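Local structure of (5-formylfuran-3-yl)methyl phosphate transaminase (Methanococcus jannaschii, 2Z61) at residues Phe41-Pro44 and Lys45-Asp49; Ala85-Pro89 and Asp90-Ile94; Arg287-Leu290 and Lys291-Asp295; Ile313-Gly317 and Arg318-Tyr322. The protein catalyses pyridoxal-phosphate-dependent transamination between alanine and a furancarboxaldehyde phosphate, making the aminomethylfuran phosphate precursor of methanofuran. All coordinates share one frame; numbering follows the deposited sequence.

Contact 1 of 4, residues Phe41-Pro44 and Lys45-Asp49; sequences FNTP and KPIVD
P44 is the N-cap residue of helix 45-56, and the loop 41-44 runs into the helix through it, its carbonyl making the first hydrogen bonds of the opening turn. P44 O accepts from V48 N at 3.1 Å, in the carbonyl plane, and also from I47 N at 3.0 Å, which comes from above that plane at a more bent angle of 132°. Proline suits this place because it needs no N-H here and its ring fixes phi. P46 suits the first turn, where an N-H has no preceding helical carbonyl to bond.

The side chains of P44 and I47 lie alongside each other, with P44 CG only 3.4 Å from I47 CD1, a tight fit. T43 meets the same isoleucine almost at a right angle: its methyl, CG2, stands opposite the backbone N (chi1 -61° for OG1) and rests 3.6 Å from I47 CG2. This turn leaves OG1 to bond A225 O. Replacing I47 with alanine would probably open a gap beside the P44 ring and leave the T43 methyl without its partner. V48 CG2 reaches back to T43 O at 3.5 Å, while L55 of the second subunit packs on V48.

K45 N, at the open helix start, is taken by E274 OE1, a negative charge that should interact favourably with the helix dipole.

Contact 2 of 4, residues Ala85-Pro89 and Asp90-Ile94; sequences ADIIP and DNIII
I88 and N91 are joined across a short 3-10 turn at P89-D90, through which an extended chain swings into strand 92-95. N91 N bonds to I88 O at 2.9 Å, and one residue on, I92 N bonds to P89 O at 3.2 Å. Both donors stand well above the carbonyl planes they address, as fits a tight i to i+3 turn. Proline fits the first corner, since its phi of -55° is already that of the turn and its missing N-H is not called upon.

The side chain of N91 folds back over the turn. With CG beside its own backbone N (chi1 -65°), OD1 is directed at the preceding extended chain, where it accepts a weak hydrogen bond from I88 N at 3.5 Å. The same oxygen lies 3.5 Å from I88 CB, so the amide oxygen sits beside both the N-H and the CB of I88. An asparagine can do this because its carbonyl is a short-armed acceptor. The I87 methyl CG2 touches N91 CB at 3.8 Å and looks on to I92 CG1 at 4.3 Å, a loose apolar pair. At the exposed corner of the turn, D90 OD1 makes long, weak ion pairs with R66 and R72.

P89 O also receives R72 NH1, and I87 O receives S76 OG, both from helix 69-82. I87 and I92 pack against Y79 and I75 of that helix and against I235 of strand 232-235, while I93 faces helix 238-251 on I241 and L245.

Contact 3 of 4, residues Arg287-Leu290 and Lys291-Asp295; sequences RLVL and KYVKD
Y292 and L288 meet one turn apart on helix 269-295, and the tyrosine can be followed outward from its backbone. Its CB sits over the preceding turn, 4.0 Å from V289 O. The first torsion, -80°, places CG beside the backbone N, near L288 O, and so turns the ring back along the helix toward L288. CD1 then comes 3.3 Å from L288 O, and farther out CE1 lies 3.3 Å from L288 CD2, the methyl approaching the ring obliquely as the two side chains run side by side in the same direction. The leucine reaches the ring because its own CG lies opposite the backbone N (chi1 -166°). Beyond this pair, L361 of helix 354-368 touches both residues and E362 touches the tyrosine. An alanine in place of Y292 is likely to leave L288 CD2 without its aromatic neighbour and to open a gap toward helix 354-368.

Next to this pair, V293 CG2 faces V289 CG1 at 4.0 Å, beta-branched residues compact enough for a buried face; W298 and V300 pack on V293. On the exposed side, K291 bends at chi2 and chi4 to bring NZ 3.2 Å from D295 OD2, in a salt bridge that uses the lone pair pointing away from the other oxygen.

Backbone bonds such as K294 N to L290 O, 3.1 Å, follow the i to i+4 pattern, although that from Y292 N to L288 O is weak at 3.4 Å. The whole is an amphipathic alpha helix, with its apolar face on helix 354-368 and nearby loops and its charged residues turned outward.

Contact 4 of 4, residues Ile313-Gly317 and Arg318-Tyr322; sequences IGEDG and REFAY
D316 and E319 carry the polar part of the contact. D316 OD1 accepts from E319 N at 2.9 Å in a nearly straight bond, met on the anti side of the carboxylate and 25° out of its plane. The aspartate reaches over because CG is opposite its backbone N (chi1 -169°), folding the carboxylate beside the start of the helix. Its main chain serves too: D316 O takes F320 N at 3.0 Å, close to the line of the carbonyl, and G317 O takes A321 N at 2.9 Å.

D316 is thus the N-cap of helix 317-328, its short acidic side chain supplying an acceptor for a first-turn N-H. Its negative charge would also be expected to suit the positive end of the helix dipole. E319 does not return the bond in a capping box; instead its OE2 stands 3.9 Å from D316 OD2, two like charges near each other, their planes 45° apart.

The apolar part falls to I313 and F320. F320 CG lies anti to its backbone N, which turns the ring toward I313, and I313 CD1 approaches it obliquely, 3.7 Å from F320 CG; to the ring centroid this is an off-centre CH-pi contact at 4.1 Å. Buried isoleucine and phenylalanine suit this side, where both also pack on I346 of strand 346-349.

How the contacts relate
From the N terminus the four contacts follow one another in series; none nests in or crosses another, and each joins chain-adjacent segments. Contact 1 turns the loop after strand 32-33 into helix 45-56, near the second subunit. Contact 2 closes the loop between helix 69-82 and strand 92-95, an edge strand, within this chain, of the mixed sheet. Contact 3 lies in the last turns of helix 269-295, whose earlier residues F282 and E274 pair with F41 and K45 of contact 1. Contact 4 starts helix 317-328; its centre is about 18 Å from that of contact 3, and W298 touches both V293 and I313. Contacts 2 and 4 lie on opposite sides of the chain's centre.

Contact 1 of 4, residues Phe41-Pro44 and Lys45-Asp49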
loop_
_atom_site.group_PDB
_atom_site.type_symbol
_atom_site.label_atom_id
_atom_site.label_comp_id
_atom_site.label_asym_id
_atom_site.label_seq_id
_atom_site.Cartn_x
_atom_site.Cartn_y
_atom_site.Cartn_z
ATOM N N PHE A 41 -20.723 6.940 7.639
ATOM C CA PHE A 41 -21.190 7.963 6.712
ATOM C C PHE A 41 -20.591 7.736 5.331
ATOM O O PHE A 41 -19.557 7.077 5.191
ATOM C CB PHE A 41 -20.785 9.369 7.181
ATOM C CG PHE A 41 -21.386 9.778 8.495
ATOM C CD1 PHE A 41 -20.942 9.216 9.686
ATOM C CD2 PHE A 41 -22.390 10.739 8.541
ATOM C CE1 PHE A 41 -21.488 9.606 10.904
ATOM C CE2 PHE A 41 -22.943 11.135 9.752
ATOM C CZ PHE A 41 -22.492 10.568 10.939
ATOM N N ASN A 42 -21.257 8.272 4.316
ATOM C CA ASN A 42 -20.768 8.187 2.948
ATOM C C ASN A 42 -19.727 9.276 2.777
ATOM O O ASN A 42 -19.653 10.197 3.595
ATOM C CB ASN A 42 -21.887 8.485 1.953
ATOM C CG ASN A 42 -22.890 7.357 1.847
ATOM O OD1 ASN A 42 -22.537 6.223 1.519
ATOM N ND2 ASN A 42 -24.149 7.657 2.121
ATOM N N THR A 43 -18.936 9.205 1.728
ATOM C CA THR A 43 -18.020 10.312 1.521
ATOM C C THR A 43 -18.764 11.566 1.076
ATOM O O THR A 43 -19.655 11.557 0.236
ATOM C CB THR A 43 -16.953 9.988 0.475
ATOM O OG1 THR A 43 -16.184 8.861 0.912
ATOM C CG2 THR A 43 -16.037 11.185 0.262
ATOM N N PRO A 44 -18.355 12.736 1.660
ATOM C CA PRO A 44 -19.017 13.961 1.270
ATOM C C PRO A 44 -19.151 14.125 -0.241
ATOM O O PRO A 44 -18.227 13.842 -1.011
ATOM C CB PRO A 44 -18.216 15.090 1.947
ATOM C CG PRO A 44 -16.987 14.419 2.537
ATOM C CD PRO A 44 -17.462 13.034 2.868
ATOM N N LYS A 45 -20.328 14.599 -0.646
ATOM C CA LYS A 45 -20.686 14.783 -2.050
ATOM C C LYS A 45 -19.677 15.497 -2.939
ATOM O O LYS A 45 -19.356 15.011 -4.020
ATOM C CB LYS A 45 -22.039 15.497 -2.158
ATOM C CG LYS A 45 -22.651 15.436 -3.549
ATOM C CD LYS A 45 -23.929 16.259 -3.634
ATOM C CE LYS A 45 -24.581 16.138 -5.006
ATOM N NZ LYS A 45 -25.163 14.791 -5.221
ATOM N N PRO A 46 -19.183 16.672 -2.520
ATOM C CA PRO A 46 -18.212 17.336 -3.391
ATOM C C PRO A 46 -16.975 16.491 -3.687
ATOM O O PRO A 46 -16.359 16.645 -4.743
ATOM C CB PRO A 46 -17.898 18.640 -2.648
ATOM C CG PRO A 46 -18.385 18.403 -1.253
ATOM C CD PRO A 46 -19.586 17.549 -1.413
ATOM N N ILE A 47 -16.622 15.596 -2.764
ATOM C CA ILE A 47 -15.467 14.722 -2.958
ATOM C C ILE A 47 -15.836 13.632 -3.961
ATOM O O ILE A 47 -15.076 13.346 -4.887
ATOM C CB ILE A 47 -15.001 14.066 -1.627
ATOM C CG1 ILE A 47 -14.463 15.142 -0.675
ATOM C CG2 ILE A 47 -13.912 13.029 -1.912
ATOM C CD1 ILE A 47 -14.129 14.643 0.719
ATOM N N VAL A 48 -17.013 13.037 -3.783
ATOM C CA VAL A 48 -17.482 11.994 -4.693
ATOM C C VAL A 48 -17.557 12.517 -6.134
ATOM O O VAL A 48 -17.070 11.861 -7.067
ATOM C CB VAL A 48 -18.888 11.470 -4.275
ATOM C CG1 VAL A 48 -19.512 10.640 -5.409
ATOM C CG2 VAL A 48 -18.775 10.623 -3.013
ATOM N N ASP A 49 -18.149 13.700 -6.318
ATOM C CA ASP A 49 -18.279 14.276 -7.664
ATOM C C ASP A 49 -16.927 14.552 -8.321
ATOM O O ASP A 49 -16.760 14.351 -9.520
ATOM C CB ASP A 49 -19.118 15.566 -7.634
ATOM C CG ASP A 49 -20.550 15.328 -7.148
ATOM O OD1 ASP A 49 -21.027 14.182 -7.231
ATOM O OD2 ASP A 49 -21.208 16.283 -6.694
#

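Contact 2 of 4, residues Ala85-Pro89 and Asp90-Ile94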
loop_
_atom_site.group_PDB
_atom_site.type_symbol
_atom_site.label_atom_id
_atom_site.label_comp_id
_atom_site.label_asym_id
_atom_site.label_seq_id
_atom_site.Cartn_x
_atom_site.Cartn_y
_atom_site.Cartn_z
ATOM N N ALA A 85 1.514 26.878 12.384
ATOM C CA ALA A 85 2.708 26.200 11.899
ATOM C C ALA A 85 2.798 26.244 10.380
ATOM O O ALA A 85 1.863 25.850 9.681
ATOM C CB ALA A 85 2.712 24.756 12.377
ATOM N N ASP A 86 3.925 26.730 9.868
ATOM C CA ASP A 86 4.122 26.804 8.429
ATOM C C ASP A 86 4.929 25.595 7.970
ATOM O O ASP A 86 6.011 25.315 8.492
ATOM C CB ASP A 86 4.842 28.100 8.050
ATOM C CG ASP A 86 6.173 28.252 8.751
ATOM O OD1 ASP A 86 6.187 28.318 10.000
ATOM O OD2 ASP A 86 7.207 28.302 8.052
ATOM N N ILE A 87 4.388 24.879 6.993
ATOM C CA ILE A 87 5.032 23.684 6.468
ATOM C C ILE A 87 5.138 23.788 4.953
ATOM O O ILE A 87 4.215 24.261 4.295
ATOM C CB ILE A 87 4.209 22.428 6.829
ATOM C CG1 ILE A 87 4.099 22.305 8.348
ATOM C CG2 ILE A 87 4.863 21.185 6.258
ATOM C CD1 ILE A 87 3.154 21.220 8.802
ATOM N N ILE A 88 6.267 23.350 4.408
ATOM C CA ILE A 88 6.498 23.386 2.968
ATOM C C ILE A 88 5.933 22.118 2.309
ATOM O O ILE A 88 5.955 21.041 2.903
ATOM C CB ILE A 88 8.016 23.496 2.661
ATOM C CG1 ILE A 88 8.572 24.798 3.248
ATOM C CG2 ILE A 88 8.262 23.465 1.164
ATOM C CD1 ILE A 88 8.470 24.899 4.762
ATOM N N PRO A 89 5.414 22.236 1.077
ATOM C CA PRO A 89 4.851 21.081 0.370
ATOM C C PRO A 89 5.804 19.896 0.232
ATOM O O PRO A 89 5.363 18.752 0.162
ATOM C CB PRO A 89 4.450 21.669 -0.978
ATOM C CG PRO A 89 4.009 23.051 -0.594
ATOM C CD PRO A 89 5.116 23.485 0.353
ATOM N N ASP A 90 7.104 20.171 0.196
ATOM C CA ASP A 90 8.104 19.112 0.079
ATOM C C ASP A 90 8.221 18.284 1.360
ATOM O O ASP A 90 8.818 17.209 1.353
ATOM C CB ASP A 90 9.480 19.701 -0.266
ATOM C CG ASP A 90 9.621 20.050 -1.744
ATOM O OD1 ASP A 90 9.231 19.223 -2.599
ATOM O OD2 ASP A 90 10.136 21.148 -2.049
ATOM N N ASN A 91 7.656 18.789 2.455
ATOM C CA ASN A 91 7.704 18.087 3.736
ATOM C C ASN A 91 6.515 17.151 3.902
ATOM O O ASN A 91 6.284 16.618 4.984
ATOM C CB ASN A 91 7.689 19.081 4.899
ATOM C CG ASN A 91 8.917 19.949 4.940
ATOM O OD1 ASN A 91 8.830 21.160 5.147
ATOM N ND2 ASN A 91 10.079 19.336 4.735
ATOM N N ILE A 92 5.772 16.952 2.820
ATOM C CA ILE A 92 4.580 16.118 2.850
ATOM C C ILE A 92 4.595 15.040 1.767
ATOM O O ILE A 92 5.016 15.290 0.642
ATOM C CB ILE A 92 3.317 16.993 2.637
ATOM C CG1 ILE A 92 3.360 18.203 3.573
ATOM C CG2 ILE A 92 2.051 16.167 2.852
ATOM C CD1 ILE A 92 2.038 18.951 3.689
ATOM N N ILE A 93 4.152 13.837 2.115
ATOM C CA ILE A 93 4.058 12.764 1.132
ATOM C C ILE A 93 2.674 12.135 1.222
ATOM O O ILE A 93 2.175 11.847 2.315
ATOM C CB ILE A 93 5.106 11.662 1.339
ATOM C CG1 ILE A 93 6.506 12.209 1.072
ATOM C CG2 ILE A 93 4.842 10.518 0.373
ATOM C CD1 ILE A 93 7.576 11.129 1.009
ATOM N N ILE A 94 2.044 11.944 0.067
ATOM C CA ILE A 94 0.719 11.336 0.015
ATOM C C ILE A 94 0.923 9.816 -0.043
ATOM O O ILE A 94 1.574 9.301 -0.956
ATOM C CB ILE A 94 -0.057 11.800 -1.241
ATOM C CG1 ILE A 94 -0.085 13.329 -1.309
ATOM C CG2 ILE A 94 -1.471 11.252 -1.212
ATOM C CD1 ILE A 94 -0.571 14.025 -0.030
#

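Contact 3 of 4, residues Arg287-Leu290 and Lys291-Asp295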
loop_
_atom_site.group_PDB
_atom_site.type_symbol
_atom_site.label_atom_id
_atom_site.label_comp_id
_atom_site.label_asym_id
_atom_site.label_seq_id
_atom_site.Cartn_x
_atom_site.Cartn_y
_atom_site.Cartn_z
ATOM N N ARG A 287 -22.861 10.998 23.608
ATOM C CA ARG A 287 -23.562 11.333 24.840
ATOM C C ARG A 287 -24.554 10.237 25.223
ATOM O O ARG A 287 -24.721 9.929 26.401
ATOM C CB ARG A 287 -24.284 12.676 24.687
ATOM C CG ARG A 287 -23.343 13.875 24.597
ATOM C CD ARG A 287 -24.100 15.174 24.341
ATOM N NE ARG A 287 -23.200 16.295 24.070
ATOM C CZ ARG A 287 -22.327 16.790 24.943
ATOM N NH1 ARG A 287 -22.229 16.270 26.161
ATOM N NH2 ARG A 287 -21.542 17.803 24.596
ATOM N N LEU A 288 -25.201 9.647 24.222
ATOM C CA LEU A 288 -26.164 8.580 24.457
ATOM C C LEU A 288 -25.425 7.397 25.074
ATOM O O LEU A 288 -25.906 6.779 26.024
ATOM C CB LEU A 288 -26.813 8.141 23.140
ATOM C CG LEU A 288 -28.076 7.270 23.193
ATOM C CD1 LEU A 288 -28.178 6.472 21.905
ATOM C CD2 LEU A 288 -28.031 6.320 24.374
ATOM N N VAL A 289 -24.250 7.089 24.532
ATOM C CA VAL A 289 -23.451 5.976 25.033
ATOM C C VAL A 289 -22.944 6.226 26.448
ATOM O O VAL A 289 -22.883 5.303 27.265
ATOM C CB VAL A 289 -22.230 5.695 24.116
ATOM C CG1 VAL A 289 -21.275 4.733 24.801
ATOM C CG2 VAL A 289 -22.693 5.109 22.784
ATOM N N LEU A 290 -22.577 7.471 26.735
ATOM C CA LEU A 290 -22.063 7.820 28.054
ATOM C C LEU A 290 -23.148 7.790 29.117
ATOM O O LEU A 290 -22.881 7.445 30.268
ATOM C CB LEU A 290 -21.410 9.200 28.027
ATOM C CG LEU A 290 -20.083 9.270 27.271
ATOM C CD1 LEU A 290 -19.588 10.705 27.224
ATOM C CD2 LEU A 290 -19.071 8.367 27.952
ATOM N N LYS A 291 -24.369 8.152 28.735
ATOM C CA LYS A 291 -25.475 8.142 29.680
ATOM C C LYS A 291 -25.690 6.725 30.201
ATOM O O LYS A 291 -25.795 6.516 31.410
ATOM C CB LYS A 291 -26.758 8.666 29.019
ATOM C CG LYS A 291 -27.959 8.764 29.968
ATOM C CD LYS A 291 -28.522 7.385 30.316
ATOM C CE LYS A 291 -29.484 7.425 31.502
ATOM N NZ LYS A 291 -28.774 7.459 32.814
ATOM N N TYR A 292 -25.752 5.753 29.290
ATOM C CA TYR A 292 -25.960 4.361 29.685
ATOM C C TYR A 292 -24.781 3.792 30.462
ATOM O O TYR A 292 -24.968 3.093 31.457
ATOM C CB TYR A 292 -26.227 3.478 28.463
ATOM C CG TYR A 292 -27.646 3.548 27.938
ATOM C CD1 TYR A 292 -28.155 4.730 27.398
ATOM C CD2 TYR A 292 -28.476 2.425 27.968
ATOM C CE1 TYR A 292 -29.458 4.792 26.896
ATOM C CE2 TYR A 292 -29.778 2.473 27.466
ATOM C CZ TYR A 292 -30.261 3.657 26.932
ATOM O OH TYR A 292 -31.539 3.709 26.423
ATOM N N VAL A 293 -23.569 4.088 30.002
ATOM C CA VAL A 293 -22.367 3.602 30.663
ATOM C C VAL A 293 -22.351 3.997 32.140
ATOM O O VAL A 293 -22.013 3.187 33.000
ATOM C CB VAL A 293 -21.100 4.141 29.958
ATOM C CG1 VAL A 293 -19.856 3.830 30.779
ATOM C CG2 VAL A 293 -20.979 3.513 28.580
ATOM N N LYS A 294 -22.721 5.238 32.432
ATOM C CA LYS A 294 -22.740 5.703 33.814
ATOM C C LYS A 294 -23.881 4.999 34.537
ATOM O O LYS A 294 -23.792 4.691 35.725
ATOM C CB LYS A 294 -22.945 7.219 33.864
ATOM C CG LYS A 294 -22.735 7.821 35.242
ATOM C CD LYS A 294 -22.995 9.318 35.248
ATOM C CE LYS A 294 -24.470 9.629 35.012
ATOM N NZ LYS A 294 -24.777 11.073 35.230
ATOM N N ASP A 295 -24.951 4.743 33.795
ATOM C CA ASP A 295 -26.124 4.066 34.325
ATOM C C ASP A 295 -25.735 2.622 34.650
ATOM O O ASP A 295 -26.111 2.080 35.686
ATOM C CB ASP A 295 -27.234 4.101 33.276
ATOM C CG ASP A 295 -28.569 3.649 33.817
ATOM O OD1 ASP A 295 -28.705 2.453 34.145
ATOM O OD2 ASP A 295 -29.483 4.496 33.911
#

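Contact 4 of 4, residues Ile313-Gly317 and Arg318-Tyr322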
loop_
_atom_site.group_PDB
_atom_site.type_symbol
_atom_site.label_atom_id
_atom_site.label_comp_id
_atom_site.label_asym_id
_atom_site.label_seq_id
_atom_site.Cartn_x
_atom_site.Cartn_y
_atom_site.Cartn_z
ATOM N N ILE A 313 -15.633 -2.556 32.816
ATOM C CA ILE A 313 -16.846 -3.237 33.248
ATOM C C ILE A 313 -16.633 -4.104 34.479
ATOM O O ILE A 313 -17.484 -4.926 34.823
ATOM C CB ILE A 313 -17.418 -4.109 32.117
ATOM C CG1 ILE A 313 -16.426 -5.216 31.758
ATOM C CG2 ILE A 313 -17.722 -3.240 30.903
ATOM C CD1 ILE A 313 -16.945 -6.183 30.713
ATOM N N GLY A 314 -15.494 -3.916 35.135
ATOM C CA GLY A 314 -15.190 -4.680 36.331
ATOM C C GLY A 314 -15.113 -6.183 36.137
ATOM O O GLY A 314 -15.140 -6.933 37.112
ATOM N N GLU A 315 -15.009 -6.638 34.893
ATOM C CA GLU A 315 -14.943 -8.071 34.639
ATOM C C GLU A 315 -14.351 -8.459 33.295
ATOM O O GLU A 315 -14.150 -7.620 32.447
ATOM C CB GLU A 315 -16.327 -8.701 34.803
ATOM C CG GLU A 315 -17.386 -8.108 33.895
ATOM C CD GLU A 315 -18.687 -8.885 33.932
ATOM O OE1 GLU A 315 -18.687 -10.068 33.532
ATOM O OE2 GLU A 315 -19.714 -8.313 34.354
ATOM N N ASP A 316 -14.188 -9.755 33.066
ATOM C CA ASP A 316 -13.516 -10.196 31.858
ATOM C C ASP A 316 -14.232 -9.806 30.578
ATOM O O ASP A 316 -15.203 -10.445 30.171
ATOM C CB ASP A 316 -13.283 -11.708 31.890
ATOM C CG ASP A 316 -12.364 -12.169 30.776
ATOM O OD1 ASP A 316 -12.791 -12.123 29.601
ATOM O OD2 ASP A 316 -11.223 -12.576 31.073
ATOM N N GLY A 317 -13.706 -8.779 29.912
ATOM C CA GLY A 317 -14.294 -8.311 28.659
ATOM C C GLY A 317 -14.478 -9.421 27.615
ATOM O O GLY A 317 -15.469 -9.541 26.931
ATOM N N ARG A 318 -13.482 -10.279 27.498
ATOM C CA ARG A 318 -13.545 -11.388 26.540
ATOM C C ARG A 318 -14.825 -12.229 26.695
ATOM O O ARG A 318 -15.598 -12.435 25.748
ATOM C CB ARG A 318 -12.324 -12.295 26.730
ATOM C CG ARG A 318 -12.259 -13.526 25.822
ATOM C CD ARG A 318 -11.515 -13.225 24.531
ATOM N NE ARG A 318 -11.014 -14.432 23.870
ATOM C CZ ARG A 318 -10.276 -14.424 22.758
ATOM N NH1 ARG A 318 -9.951 -13.274 22.177
ATOM N NH2 ARG A 318 -9.853 -15.566 22.229
ATOM N N GLU A 319 -15.033 -12.725 27.907
ATOM C CA GLU A 319 -16.182 -13.560 28.216
ATOM C C GLU A 319 -17.473 -12.766 28.094
ATOM O O GLU A 319 -18.456 -13.246 27.530
ATOM C CB GLU A 319 -16.045 -14.145 29.620
ATOM C CG GLU A 319 -14.891 -15.126 29.748
ATOM C CD GLU A 319 -14.721 -15.647 31.160
ATOM O OE1 GLU A 319 -15.711 -16.163 31.723
ATOM O OE2 GLU A 319 -13.599 -15.548 31.703
ATOM N N PHE A 320 -17.460 -11.547 28.623
ATOM C CA PHE A 320 -18.626 -10.680 28.567
ATOM C C PHE A 320 -19.098 -10.554 27.122
ATOM O O PHE A 320 -20.279 -10.726 26.825
ATOM C CB PHE A 320 -18.279 -9.292 29.106
ATOM C CG PHE A 320 -19.419 -8.313 29.040
ATOM C CD1 PHE A 320 -20.438 -8.344 29.986
ATOM C CD2 PHE A 320 -19.481 -7.368 28.019
ATOM C CE1 PHE A 320 -21.509 -7.446 29.918
ATOM C CE2 PHE A 320 -20.543 -6.466 27.939
ATOM C CZ PHE A 320 -21.562 -6.505 28.892
ATOM N N ALA A 321 -18.160 -10.258 26.230
ATOM C CA ALA A 321 -18.462 -10.090 24.813
ATOM C C ALA A 321 -19.150 -11.312 24.211
ATOM O O ALA A 321 -20.202 -11.191 23.588
ATOM C CB ALA A 321 -17.182 -9.778 24.042
ATOM N N TYR A 322 -18.556 -12.487 24.395
ATOM C CA TYR A 322 -19.137 -13.708 23.852
ATOM C C TYR A 322 -20.578 -13.927 24.289
ATOM O O TYR A 322 -21.459 -14.131 23.454
ATOM C CB TYR A 322 -18.295 -14.927 24.239
ATOM C CG TYR A 322 -17.495 -15.477 23.086
ATOM C CD1 TYR A 322 -16.431 -14.756 22.543
ATOM C CD2 TYR A 322 -17.834 -16.695 22.500
ATOM C CE1 TYR A 322 -15.724 -15.235 21.441
ATOM C CE2 TYR A 322 -17.136 -17.184 21.395
ATOM C CZ TYR A 322 -16.082 -16.448 20.870
ATOM O OH TYR A 322 -15.394 -16.917 19.771
#